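Local coordinates for putative NADPH-dependent oxidoreductase (Desulfitobacterium hafniense DCB-2, PDB 3DB2), which probably catalyses NADPH-dependent oxidation or reduction of a substrate not yet identified, using a two-domain architecture with a Rossmann fold, at residues Leu32-Ser37 with Leu62-Val67; Glu68-Thr73 with Lys91-Glu96; Ile150-Ser155 with Ala229-Asn234; Gly239-Asn244 with Leu252-Asp257. One frame throughout, in Å; residues are numbered along the deposited sequence. Where two conformers were deposited one is given.

Contact 1 of 4, residues Leu32-Ser37 with Leu62-Val67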
loop_
_atom_site.group_PDB
_atom_site.type_symbol
_atom_site.label_atom_id
_atom_site.label_comp_id
_atom_site.label_asym_id
_atom_site.label_seq_id
_atom_site.Cartn_x
_atom_site.Cartn_y
_atom_site.Cartn_z
ATOM N N LEU C 32 -27.444 22.251 23.276
ATOM C CA LEU C 32 -28.439 21.368 22.676
ATOM C C LEU C 32 -29.837 21.746 23.176
ATOM O O LEU C 32 -30.109 21.586 24.367
ATOM C CB LEU C 32 -28.120 19.929 22.984
ATOM C CG LEU C 32 -28.840 18.722 22.413
ATOM C CD1 LEU C 32 -29.209 18.782 20.949
ATOM C CD2 LEU C 32 -27.953 17.481 22.599
ATOM N N VAL C 33 -30.663 22.208 22.255
ATOM C CA VAL C 33 -32.022 22.676 22.441
ATOM C C VAL C 33 -33.055 21.577 22.242
ATOM O O VAL C 33 -33.945 21.294 23.058
ATOM C CB VAL C 33 -32.344 23.801 21.424
ATOM C CG1 VAL C 33 -33.801 24.220 21.574
ATOM C CG2 VAL C 33 -31.437 25.002 21.559
ATOM N N THR C 34 -32.989 20.854 21.117
ATOM C CA THR C 34 -34.002 19.852 20.849
ATOM C C THR C 34 -33.419 18.766 19.959
ATOM O O THR C 34 -32.247 18.794 19.563
ATOM C CB THR C 34 -35.254 20.518 20.245
ATOM O OG1 THR C 34 -36.333 19.586 20.220
ATOM C CG2 THR C 34 -34.993 20.985 18.822
ATOM N N CYS C 35 -34.252 17.789 19.657
ATOM C CA CYS C 35 -33.935 16.652 18.819
ATOM C C CYS C 35 -35.170 16.166 18.072
ATOM O O CYS C 35 -36.352 16.349 18.441
ATOM C CB CYS C 35 -33.292 15.577 19.691
ATOM S SG CYS C 35 -34.511 14.646 20.685
ATOM N N TYR C 36 -34.903 15.527 16.941
ATOM C CA TYR C 36 -35.922 14.885 16.113
ATOM C C TYR C 36 -35.414 13.518 15.658
ATOM O O TYR C 36 -34.250 13.415 15.317
ATOM C CB TYR C 36 -36.280 15.787 14.929
ATOM C CG TYR C 36 -37.290 15.114 14.029
ATOM C CD1 TYR C 36 -38.636 15.068 14.363
ATOM C CD2 TYR C 36 -36.869 14.517 12.847
ATOM C CE1 TYR C 36 -39.559 14.445 13.536
ATOM C CE2 TYR C 36 -37.779 13.893 12.012
ATOM C CZ TYR C 36 -39.114 13.864 12.360
ATOM O OH TYR C 36 -40.012 13.233 11.525
ATOM N N SER C 37 -36.294 12.542 15.684
ATOM C CA SER C 37 -36.299 11.245 15.042
ATOM C C SER C 37 -37.725 10.934 14.598
ATOM O O SER C 37 -38.635 11.548 15.160
ATOM C CB SER C 37 -35.800 10.141 15.973
ATOM O OG SER C 37 -34.690 9.449 15.412
ATOM N N LEU C 62 -37.968 23.181 13.334
ATOM C CA LEU C 62 -37.446 24.320 12.576
ATOM C C LEU C 62 -38.061 25.631 13.022
ATOM O O LEU C 62 -37.461 26.693 12.816
ATOM C CB LEU C 62 -37.653 24.010 11.098
ATOM C CG LEU C 62 -36.798 22.854 10.561
ATOM C CD1 LEU C 62 -37.229 22.435 9.166
ATOM C CD2 LEU C 62 -35.316 23.240 10.564
ATOM N N ALA C 63 -39.215 25.552 13.660
ATOM C CA ALA C 63 -39.899 26.748 14.173
ATOM C C ALA C 63 -39.207 27.326 15.397
ATOM O O ALA C 63 -39.455 28.478 15.770
ATOM C CB ALA C 63 -41.355 26.456 14.512
ATOM N N ARG C 64 -38.318 26.589 16.044
ATOM C CA ARG C 64 -37.560 27.152 17.146
ATOM C C ARG C 64 -36.469 28.124 16.720
ATOM O O ARG C 64 -35.569 27.788 15.948
ATOM C CB ARG C 64 -36.911 26.003 17.911
ATOM C CG ARG C 64 -37.855 24.857 18.248
ATOM C CD ARG C 64 -37.136 23.936 19.215
ATOM N NE ARG C 64 -38.030 23.022 19.891
ATOM C CZ ARG C 64 -38.468 23.025 21.133
ATOM N NH1 ARG C 64 -38.119 23.958 22.001
ATOM N NH2 ARG C 64 -39.295 22.042 21.493
ATOM N N GLU C 65 -36.537 29.357 17.210
ATOM C CA GLU C 65 -35.659 30.435 16.797
ATOM C C GLU C 65 -34.296 30.292 17.458
ATOM O O GLU C 65 -33.314 30.859 16.986
ATOM C CB GLU C 65 -36.345 31.778 17.103
ATOM C CG GLU C 65 -37.757 31.850 16.511
ATOM C CD GLU C 65 -38.116 33.198 15.918
ATOM O OE1 GLU C 65 -37.270 34.118 15.948
ATOM O OE2 GLU C 65 -39.265 33.340 15.419
ATOM N N ASP C 66 -34.219 29.521 18.540
ATOM C CA ASP C 66 -32.961 29.302 19.234
ATOM C C ASP C 66 -32.268 28.072 18.639
ATOM O O ASP C 66 -31.152 27.726 19.020
ATOM C CB ASP C 66 -33.119 29.198 20.751
ATOM C CG ASP C 66 -34.203 28.270 21.238
ATOM O OD1 ASP C 66 -35.018 27.843 20.397
ATOM O OD2 ASP C 66 -34.226 27.984 22.462
ATOM N N VAL C 67 -32.895 27.409 17.669
ATOM C CA VAL C 67 -32.112 26.411 16.913
ATOM C C VAL C 67 -31.400 27.141 15.770
ATOM O O VAL C 67 -32.071 27.564 14.836
ATOM C CB VAL C 67 -32.966 25.256 16.393
ATOM C CG1 VAL C 67 -32.228 24.453 15.326
ATOM C CG2 VAL C 67 -33.324 24.361 17.564
#
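Val33 and Thr34 turn their side chains toward Arg64, Asp66 and Val67, and the two segments meet by packing, with no direct hydrogen bond between them. The apolar contacts run through Val67 CG2, which spans two consecutive strand residues, lying 4.0 Å from Val33 CB and 4.0 Å from Thr34 CG2. The same threonine methyl packs against the aliphatic part of the arginine, with Arg64 CD 3.7 Å from Thr34 CG2. A second group of contacts sets carbon against polar atoms. Val33 packs its two methyls on Asp66: CG2 approaches the backbone, 3.7 Å from Asp66 O, while CG1 meets the carboxylate, 3.9 Å from Asp66 OD2. Beyond CD, the extended Arg64 chain carries its guanidinium across Thr34, whose CB lies over one face, 3.8 Å from Arg64 NE. Thr34 OG1 is anti to the backbone N (chi1 -169°), which leaves CG2 for the loop and lets the hydroxyl hydrogen-bond to Asp55. Asp55 also forms a salt bridge with Arg64 NE, so one carboxylate ties both partners together. Within the loop, a type I turn from Arg64 to Val67 is closed by Val67 N to Arg64 O at 3.2 Å. Strand 30-36 runs between strands 53-54 and 6-11 of the parallel Rossmann sheet, and the loop leads from helix 58-62, whose Leu61 also touches Thr34, into strand 69-72.

Contact 2 of 4, residues Glu68-Thr73 with Lys91-Glu96; sequences EMVIIT and KHIYVE
A beta-alpha-beta unit of the Rossmann fold brings Met69-Ile72 beside His92-Val95 as adjacent parallel strands, their axes 12° apart. Five backbone hydrogen bonds alternate between the strands, beginning with His92 N to Glu68 O and ending with Glu96 N to Ile72 O. Among those between, Tyr94 N reaches Val70 O at 2.9 Å almost in line with the carbonyl, whereas Ile72 N meets Tyr94 O at 2.8 Å from 28° off the carbonyl plane. On the face carrying Val70 and Ile72, branched residues interlock: Val70 CG2 touches Ile93 CD1 at 3.7 Å, Ile72 CD1 reaches back to Ile93 CG2, and Ile72 CG2 lies 3.9 Å from Val95 CG2. The other face holds Met69, a selenomethionine, whose SE comes within 4.1 Å of Tyr94 CB, and Ile71, whose CG2 meets Tyr94 CD1 at 3.9 Å. Tyr94 OH, at the far end of the ring, is hydrogen-bonded to Glu306. Helix 302-316 packs on Met69 and Ile71 and helix 15-24 on Ile71 and Tyr94, while strands 6-11 and 120-123 flank the pair within the sheet.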
loop_
_atom_site.group_PDB
_atom_site.type_symbol
_atom_site.label_atom_id
_atom_site.label_comp_id
_atom_site.label_asym_id
_atom_site.label_seq_id
_atom_site.Cartn_x
_atom_site.Cartn_y
_atom_site.Cartn_z
ATOM N N GLU C 68 -30.081 27.287 15.902
ATOM C CA GLU C 68 -29.301 28.001 14.901
ATOM C C GLU C 68 -28.641 27.027 13.910
ATOM O O GLU C 68 -28.414 27.399 12.754
ATOM C CB GLU C 68 -28.240 28.894 15.549
ATOM C CG GLU C 68 -28.781 29.791 16.654
ATOM C CD GLU C 68 -27.713 30.697 17.225
ATOM O OE1 GLU C 68 -27.222 31.553 16.457
ATOM O OE2 GLU C 68 -27.387 30.559 18.424
HETATM N N MSE C 69 -28.327 25.843 14.404
HETATM C CA MSE C 69 -27.591 24.850 13.627
HETATM C C MSE C 69 -28.231 23.475 13.863
HETATM O O MSE C 69 -28.604 23.137 14.995
HETATM C CB MSE C 69 -26.148 24.718 14.140
HETATM C CG MSE C 69 -25.316 23.702 13.350
HETATM SE SE MSE C 69 -23.782 23.005 14.350
HETATM C CE MSE C 69 -23.279 24.588 15.314
ATOM N N VAL C 70 -28.320 22.680 12.812
ATOM C CA VAL C 70 -28.731 21.285 12.959
ATOM C C VAL C 70 -27.523 20.358 12.776
ATOM O O VAL C 70 -26.604 20.615 12.008
ATOM C CB VAL C 70 -29.831 20.883 11.973
ATOM C CG1 VAL C 70 -31.115 21.678 12.232
ATOM C CG2 VAL C 70 -29.394 21.104 10.528
ATOM N N ILE C 71 -27.585 19.245 13.501
ATOM C CA ILE C 71 -26.546 18.204 13.489
ATOM C C ILE C 71 -27.194 16.940 12.950
ATOM O O ILE C 71 -27.944 16.248 13.654
ATOM C CB ILE C 71 -25.967 18.074 14.896
ATOM C CG1 ILE C 71 -25.275 19.385 15.348
ATOM C CG2 ILE C 71 -25.021 16.878 15.007
ATOM C CD1 ILE C 71 -24.900 19.419 16.794
ATOM N N ILE C 72 -26.966 16.650 11.676
ATOM C CA ILE C 72 -27.666 15.652 10.895
ATOM C C ILE C 72 -26.892 14.344 10.850
ATOM O O ILE C 72 -25.827 14.261 10.233
ATOM C CB ILE C 72 -27.933 16.157 9.455
ATOM C CG1 ILE C 72 -28.764 17.442 9.486
ATOM C CG2 ILE C 72 -28.568 15.115 8.545
ATOM C CD1 ILE C 72 -28.873 18.149 8.153
ATOM N N THR C 73 -27.436 13.338 11.499
ATOM C CA THR C 73 -26.863 12.000 11.579
ATOM C C THR C 73 -27.899 10.971 11.125
ATOM O O THR C 73 -28.129 9.988 11.820
ATOM C CB THR C 73 -26.381 11.671 12.998
ATOM O OG1 THR C 73 -27.404 11.906 13.960
ATOM C CG2 THR C 73 -25.253 12.596 13.486
ATOM N N LYS C 91 -31.486 27.301 8.807
ATOM C CA LYS C 91 -30.553 26.681 9.755
ATOM C C LYS C 91 -29.208 26.341 9.104
ATOM O O LYS C 91 -29.189 25.817 8.011
ATOM C CB LYS C 91 -31.159 25.424 10.363
ATOM C CG LYS C 91 -32.600 25.554 10.869
ATOM C CD LYS C 91 -32.800 26.769 11.770
ATOM C CE LYS C 91 -34.142 26.641 12.508
ATOM N NZ LYS C 91 -34.307 27.809 13.424
ATOM N N HIS C 92 -28.149 26.668 9.824
ATOM C CA HIS C 92 -26.780 26.263 9.494
ATOM C C HIS C 92 -26.661 24.755 9.648
ATOM O O HIS C 92 -27.357 24.105 10.434
ATOM C CB HIS C 92 -25.808 27.058 10.353
ATOM C CG HIS C 92 -26.035 28.540 10.215
ATOM N ND1 HIS C 92 -26.277 29.392 11.272
ATOM C CD2 HIS C 92 -26.122 29.347 9.148
ATOM C CE1 HIS C 92 -26.452 30.632 10.843
ATOM N NE2 HIS C 92 -26.352 30.650 9.517
ATOM N N ILE C 93 -25.761 24.116 8.868
ATOM C CA ILE C 93 -25.797 22.691 8.679
ATOM C C ILE C 93 -24.494 22.024 9.112
ATOM O O ILE C 93 -23.430 22.376 8.605
ATOM C CB ILE C 93 -26.022 22.334 7.198
ATOM C CG1 ILE C 93 -27.284 22.911 6.539
ATOM C CG2 ILE C 93 -25.966 20.827 7.030
ATOM C CD1 ILE C 93 -28.577 22.352 7.101
ATOM N N TYR C 94 -24.600 21.069 10.014
ATOM C CA TYR C 94 -23.599 20.022 10.222
ATOM C C TYR C 94 -24.251 18.736 9.681
ATOM O O TYR C 94 -25.350 18.340 10.071
ATOM C CB TYR C 94 -23.083 19.955 11.667
ATOM C CG TYR C 94 -22.099 18.811 11.826
ATOM C CD1 TYR C 94 -22.515 17.520 12.145
ATOM C CD2 TYR C 94 -20.744 19.020 11.645
ATOM C CE1 TYR C 94 -21.663 16.464 12.285
ATOM C CE2 TYR C 94 -19.850 17.964 11.783
ATOM C CZ TYR C 94 -20.316 16.712 12.107
ATOM O OH TYR C 94 -19.470 15.637 12.249
ATOM N N VAL C 95 -23.534 18.047 8.796
ATOM C CA VAL C 95 -23.939 16.730 8.341
ATOM C C VAL C 95 -22.739 15.768 8.451
ATOM O O VAL C 95 -21.577 16.114 8.227
ATOM C CB VAL C 95 -24.567 16.721 6.945
ATOM C CG1 VAL C 95 -23.594 17.049 5.840
ATOM C CG2 VAL C 95 -25.224 15.368 6.647
ATOM N N GLU C 96 -23.040 14.534 8.858
ATOM C CA GLU C 96 -22.001 13.533 8.989
ATOM C C GLU C 96 -21.514 13.161 7.591
ATOM O O GLU C 96 -22.180 13.329 6.572
ATOM C CB GLU C 96 -22.454 12.227 9.621
ATOM C CG GLU C 96 -21.960 12.075 11.045
ATOM C CD GLU C 96 -20.447 12.168 11.127
ATOM O OE1 GLU C 96 -19.710 11.988 10.134
ATOM O OE2 GLU C 96 -20.000 12.452 12.258
#

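Contact 3 of 4, residues Ile150-Ser155 with Ala229-Asn234; sequences IEAVFS and AYLGTN
Tyr230 and Glu151 are paired across two neighbouring parallel strands in the mixed sheet of the GFO/IDH/MocA-type C-terminal domain, and the tyrosine shows how one side chain can serve both a sheet and a subunit interface. Its CB is 4.1 Å from Ile150 O, the acceptor that also takes the hydrogen bond from Tyr230 N. With CG anti to the backbone N (chi1 161°), the ring is carried forward along its own strand. CD2 then meets Glu151 CB at 3.8 Å, the methylene arriving at the ring edge and in its plane. One atom further, CE2 comes to 4.1 Å from Val153 CG2. Over one face, toward the rim, stands Gly232 N, 3.5 Å above the ring plane. At the tip, OH occupies the place a side chain on Gly232 would take; it is hydrogen-bonded to Gln218 of its own chain and to Glu151 of the second subunit, while the ring stacks with Tyr230 of that subunit; the dimer interface therefore lies on this face of the sheet. The other face bears Ala152, whose CB touches Leu231 CD1 at 4.1 Å, and there helix 183-194 packs against Ile150 and Leu231. Regular backbone bonds join the strands throughout, among them Ala152 N to Tyr230 O and Phe154 N to Gly232 O. The final one is weaker: Asn234 N lies 3.4 Å from Phe154 O, with an N-H...O angle of only 147°.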
loop_
_atom_site.group_PDB
_atom_site.type_symbol
_atom_site.label_atom_id
_atom_site.label_comp_id
_atom_site.label_asym_id
_atom_site.label_seq_id
_atom_site.Cartn_x
_atom_site.Cartn_y
_atom_site.Cartn_z
ATOM N N ILE C 150 1.909 8.229 -1.001
ATOM C CA ILE C 150 1.304 7.928 0.282
ATOM C C ILE C 150 0.561 6.595 0.162
ATOM O O ILE C 150 0.011 6.300 -0.880
ATOM C CB ILE C 150 0.350 9.026 0.766
ATOM C CG1 ILE C 150 1.067 10.325 1.122
ATOM C CG2 ILE C 150 -0.516 8.532 1.931
ATOM C CD1 ILE C 150 0.085 11.447 1.400
ATOM N N GLU C 151 0.576 5.803 1.246
ATOM C CA GLU C 151 -0.216 4.584 1.297
ATOM C C GLU C 151 -1.146 4.657 2.516
ATOM O O GLU C 151 -0.614 4.853 3.598
ATOM C CB GLU C 151 0.648 3.326 1.426
ATOM C CG GLU C 151 1.678 3.249 0.317
ATOM C CD GLU C 151 2.894 2.434 0.741
ATOM O OE1 GLU C 151 3.078 2.146 1.944
ATOM O OE2 GLU C 151 3.690 2.132 -0.180
ATOM N N ALA C 152 -2.431 4.547 2.293
ATOM C CA ALA C 152 -3.435 4.681 3.343
ATOM C C ALA C 152 -4.226 3.380 3.413
ATOM O O ALA C 152 -4.463 2.774 2.358
ATOM C CB ALA C 152 -4.361 5.848 3.068
ATOM N N VAL C 153 -4.600 2.944 4.608
ATOM C CA VAL C 153 -5.358 1.701 4.720
ATOM C C VAL C 153 -6.462 1.912 5.755
ATOM O O VAL C 153 -6.186 2.524 6.781
ATOM C CB VAL C 153 -4.494 0.517 5.167
ATOM C CG1 VAL C 153 -5.315 -0.742 5.425
ATOM C CG2 VAL C 153 -3.415 0.238 4.124
ATOM N N PHE C 154 -7.652 1.405 5.475
ATOM C CA PHE C 154 -8.694 1.409 6.515
ATOM C C PHE C 154 -9.443 0.067 6.293
ATOM O O PHE C 154 -10.040 -0.180 5.267
ATOM C CB PHE C 154 -9.569 2.619 6.490
ATOM C CG PHE C 154 -10.414 2.868 7.751
ATOM C CD1 PHE C 154 -10.501 1.957 8.771
ATOM C CD2 PHE C 154 -11.124 4.066 7.849
ATOM C CE1 PHE C 154 -11.261 2.162 9.924
ATOM C CE2 PHE C 154 -11.891 4.298 8.978
ATOM C CZ PHE C 154 -11.970 3.351 9.985
ATOM N N SER C 155 -9.335 -0.789 7.300
ATOM C CA SER C 155 -9.936 -2.106 7.246
ATOM C C SER C 155 -10.499 -2.540 8.603
ATOM O O SER C 155 -10.096 -2.077 9.678
ATOM C CB SER C 155 -8.933 -3.171 6.815
ATOM O OG SER C 155 -8.002 -3.434 7.854
ATOM N N ALA C 229 -0.985 8.125 -4.712
ATOM C CA ALA C 229 -1.371 7.436 -3.478
ATOM C C ALA C 229 -2.033 6.085 -3.796
ATOM O O ALA C 229 -2.576 5.885 -4.875
ATOM C CB ALA C 229 -2.274 8.275 -2.614
ATOM N N TYR C 230 -1.934 5.208 -2.806
ATOM C CA TYR C 230 -2.582 3.923 -2.677
ATOM C C TYR C 230 -3.595 3.981 -1.534
ATOM O O TYR C 230 -3.234 4.512 -0.478
ATOM C CB TYR C 230 -1.540 2.835 -2.396
ATOM C CG TYR C 230 -2.151 1.591 -1.803
ATOM C CD1 TYR C 230 -2.943 0.751 -2.587
ATOM C CD2 TYR C 230 -1.946 1.265 -0.469
ATOM C CE1 TYR C 230 -3.496 -0.383 -2.021
ATOM C CE2 TYR C 230 -2.507 0.128 0.098
ATOM C CZ TYR C 230 -3.279 -0.681 -0.705
ATOM O OH TYR C 230 -3.865 -1.827 -0.202
ATOM N N LEU C 231 -4.796 3.447 -1.765
ATOM C CA LEU C 231 -5.762 3.282 -0.690
ATOM C C LEU C 231 -6.272 1.845 -0.669
ATOM O O LEU C 231 -6.849 1.412 -1.657
ATOM C CB LEU C 231 -6.917 4.255 -0.862
ATOM C CG LEU C 231 -8.118 4.042 0.071
ATOM C CD1 LEU C 231 -7.719 4.184 1.527
ATOM C CD2 LEU C 231 -9.202 5.045 -0.261
ATOM N N GLY C 232 -6.073 1.136 0.424
ATOM C CA GLY C 232 -6.627 -0.200 0.618
ATOM C C GLY C 232 -7.792 -0.108 1.582
ATOM O O GLY C 232 -7.676 0.525 2.627
ATOM N N THR C 233 -8.921 -0.690 1.192
ATOM C CA THR C 233 -10.129 -0.726 2.033
ATOM C C THR C 233 -10.589 -2.181 2.061
ATOM O O THR C 233 -10.694 -2.818 1.012
ATOM C CB THR C 233 -11.253 0.192 1.547
ATOM O OG1 THR C 233 -11.464 0.032 0.141
ATOM C CG2 THR C 233 -10.886 1.648 1.804
ATOM N N ASN C 234 -10.803 -2.760 3.227
ATOM C CA ASN C 234 -10.952 -4.202 3.327
ATOM C C ASN C 234 -11.935 -4.516 4.444
ATOM O O ASN C 234 -11.769 -3.922 5.517
ATOM C CB ASN C 234 -9.523 -4.717 3.556
ATOM C CG ASN C 234 -9.413 -6.217 3.411
ATOM O OD1 ASN C 234 -10.302 -6.867 3.949
ATOM N ND2 ASN C 234 -8.367 -6.699 2.728
#

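Contact 4 of 4, residues Gly239-Asn244 with Leu252-Asp257; sequences GVFSIN and LFYQLD
Phe241, Tyr254 and Leu256 form the apolar centre, with Ile243 beside them. Leu256 CD2 sits over one face of the Phe241 ring in a CH-pi contact, 4.2 Å from the centroid and 14° off the ring normal. Phe241 in turn directs CE1 at the edge of Tyr254, in the plane of that ring and 3.8 Å from its CE2. Ile243 CG1 comes to the same edge, 4.0 Å from Tyr254 CD2, so the tyrosine rim is shared by two residues of the opposing strand. Helix 130-140 packs on Ile243 and Tyr254, and helix 183-194 on Phe241 and Ile243. These residues belong to a beta hairpin, strands 240-247 and 250-256, in which Ile243 and Tyr254 are an antiparallel hydrogen-bonded pair: Tyr254 N to Ile243 O measures 2.8 Å, and Ile243 N returns a bond to Tyr254 O. The other face carries the polar side chains. Gln255, bent at chi2 (-81°), brings its amide beside Ser242, NE2 packing 3.7 Å from Ser242 CB. Asn244 ND2 is hydrogen-bonded to Glu151 of strand 147-155, while Asn244 OD1 approaches the edge of the Phe253 ring, 3.2 Å from CD1, the amide and ring planes standing 76° apart. A water molecule donates to Asn244 OD1 at 2.6 Å and also to Tyr254 O, joining side chain and backbone across the hairpin.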
loop_
_atom_site.group_PDB
_atom_site.type_symbol
_atom_site.label_atom_id
_atom_site.label_comp_id
_atom_site.label_asym_id
_atom_site.label_seq_id
_atom_site.Cartn_x
_atom_site.Cartn_y
_atom_site.Cartn_z
ATOM N N GLY C 239 -8.912 -5.047 12.256
ATOM C CA GLY C 239 -8.873 -3.617 12.048
ATOM C C GLY C 239 -7.473 -3.035 11.886
ATOM O O GLY C 239 -6.544 -3.313 12.653
ATOM N N VAL C 240 -7.317 -2.199 10.865
ATOM C CA VAL C 240 -6.091 -1.461 10.589
ATOM C C VAL C 240 -6.525 -0.063 10.097
ATOM O O VAL C 240 -7.451 -0.013 9.281
ATOM C CB VAL C 240 -5.181 -2.019 9.489
ATOM C CG1 VAL C 240 -3.960 -1.118 9.241
ATOM C CG2 VAL C 240 -4.742 -3.436 9.800
ATOM N N PHE C 241 -5.852 0.949 10.612
ATOM C CA PHE C 241 -5.951 2.317 10.120
ATOM C C PHE C 241 -4.501 2.835 10.075
ATOM O O PHE C 241 -3.941 3.103 11.138
ATOM C CB PHE C 241 -6.810 3.243 10.943
ATOM C CG PHE C 241 -7.117 4.628 10.421
ATOM C CD1 PHE C 241 -6.163 5.632 10.264
ATOM C CD2 PHE C 241 -8.421 4.969 10.083
ATOM C CE1 PHE C 241 -6.422 6.890 9.783
ATOM C CE2 PHE C 241 -8.704 6.227 9.582
ATOM C CZ PHE C 241 -7.727 7.184 9.426
ATOM N N SER C 242 -4.003 3.004 8.850
ATOM C CA SER C 242 -2.615 3.456 8.709
ATOM C C SER C 242 -2.448 4.440 7.557
ATOM O O SER C 242 -3.233 4.468 6.626
ATOM C CB SER C 242 -1.711 2.244 8.525
ATOM O OG SER C 242 -2.089 1.469 7.412
ATOM N N ILE C 243 -1.393 5.266 7.661
ATOM C CA ILE C 243 -0.981 6.191 6.628
ATOM C C ILE C 243 0.564 6.200 6.626
ATOM O O ILE C 243 1.181 6.403 7.681
ATOM C CB ILE C 243 -1.501 7.617 6.865
ATOM C CG1 ILE C 243 -3.007 7.684 7.134
ATOM C CG2 ILE C 243 -1.140 8.572 5.724
ATOM C CD1 ILE C 243 -3.586 9.072 7.230
ATOM N N ASN C 244 1.128 5.950 5.465
ATOM C CA ASN C 244 2.576 5.966 5.280
ATOM C C ASN C 244 2.801 7.070 4.233
ATOM O O ASN C 244 2.193 7.071 3.170
ATOM C CB ASN C 244 3.173 4.673 4.758
ATOM C CG ASN C 244 2.868 3.480 5.651
ATOM O OD1 ASN C 244 2.896 3.612 6.856
ATOM N ND2 ASN C 244 2.583 2.340 5.072
ATOM N N LEU C 252 7.066 9.039 7.013
ATOM C CA LEU C 252 6.218 8.967 8.193
ATOM C C LEU C 252 5.358 7.698 8.153
ATOM O O LEU C 252 4.807 7.391 7.080
ATOM C CB LEU C 252 5.298 10.166 8.240
ATOM C CG LEU C 252 5.903 11.546 8.131
ATOM C CD1 LEU C 252 4.816 12.594 7.985
ATOM C CD2 LEU C 252 6.786 11.805 9.347
ATOM N N PHE C 253 5.248 7.069 9.293
ATOM C CA PHE C 253 4.399 5.880 9.468
ATOM C C PHE C 253 3.450 6.116 10.637
ATOM O O PHE C 253 3.863 6.210 11.780
ATOM C CB PHE C 253 5.218 4.624 9.753
ATOM C CG PHE C 253 6.335 4.368 8.764
ATOM C CD1 PHE C 253 6.033 4.040 7.456
ATOM C CD2 PHE C 253 7.663 4.458 9.176
ATOM C CE1 PHE C 253 7.063 3.793 6.557
ATOM C CE2 PHE C 253 8.695 4.228 8.265
ATOM C CZ PHE C 253 8.383 3.938 6.957
ATOM N N TYR C 254 2.171 6.199 10.335
ATOM C CA TYR C 254 1.099 6.431 11.293
ATOM C C TYR C 254 0.192 5.193 11.364
ATOM O O TYR C 254 -0.143 4.629 10.315
ATOM C CB TYR C 254 0.272 7.632 10.892
ATOM C CG TYR C 254 -0.993 7.941 11.643
ATOM C CD1 TYR C 254 -0.949 8.452 12.935
ATOM C CD2 TYR C 254 -2.252 7.743 11.073
ATOM C CE1 TYR C 254 -2.112 8.732 13.622
ATOM C CE2 TYR C 254 -3.416 8.044 11.777
ATOM C CZ TYR C 254 -3.342 8.537 13.054
ATOM O OH TYR C 254 -4.466 8.857 13.793
ATOM N N GLN C 255 -0.159 4.827 12.575
ATOM C CA GLN C 255 -1.087 3.779 12.931
ATOM C C GLN C 255 -2.104 4.288 13.949
ATOM O O GLN C 255 -1.697 4.924 14.914
ATOM C CB GLN C 255 -0.375 2.566 13.559
ATOM C CG GLN C 255 0.317 1.630 12.600
ATOM C CD GLN C 255 -0.587 0.626 11.919
ATOM O OE1 GLN C 255 -1.752 0.450 12.280
ATOM N NE2 GLN C 255 -0.083 -0.071 10.896
ATOM N N LEU C 256 -3.378 4.014 13.744
ATOM C CA LEU C 256 -4.388 4.351 14.756
ATOM C C LEU C 256 -5.196 3.138 15.174
ATOM O O LEU C 256 -5.518 2.325 14.306
ATOM C CB LEU C 256 -5.293 5.433 14.193
ATOM C CG LEU C 256 -6.555 5.784 14.991
ATOM C CD1 LEU C 256 -6.129 6.586 16.221
ATOM C CD2 LEU C 256 -7.515 6.497 14.067
ATOM N N ASP C 257 -5.517 3.009 16.467
ATOM C CA ASP C 257 -6.438 2.010 16.962
ATOM C C ASP C 257 -7.847 2.602 16.866
ATOM O O ASP C 257 -8.236 3.359 17.762
ATOM C CB ASP C 257 -6.205 1.643 18.417
ATOM C CG ASP C 257 -7.149 0.574 18.919
ATOM O OD1 ASP C 257 -8.060 0.121 18.205
ATOM O OD2 ASP C 257 -6.910 0.151 20.076
HETATM O O HOH W 1 1.918 2.829 9.113
#

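How the contacts relate
From the N terminus the contacts follow in series, none enclosing or crossing another. Contact 1 closes a mainly helical connection of 24 residues at the outer part of the Rossmann sheet; contact 2 then closes the crossover through helix 79-88 nearer the chain's centre. Lys91 of contact 2 joins them, its NZ probably hydrogen-bonding to Arg64 O and Val67 O. On the opposite side of that centre, contact 3 closes a 73-residue excursion in the C-terminal domain, and contact 4 the short hairpin that follows. Strands 147-155 and 240-247 are neighbours, so contacts 3 and 4 form one continuous sheet region; contact 3 lies about 11 Å from contact 2 between nearest atoms. Both contacts 3 and 4 touch the second subunit.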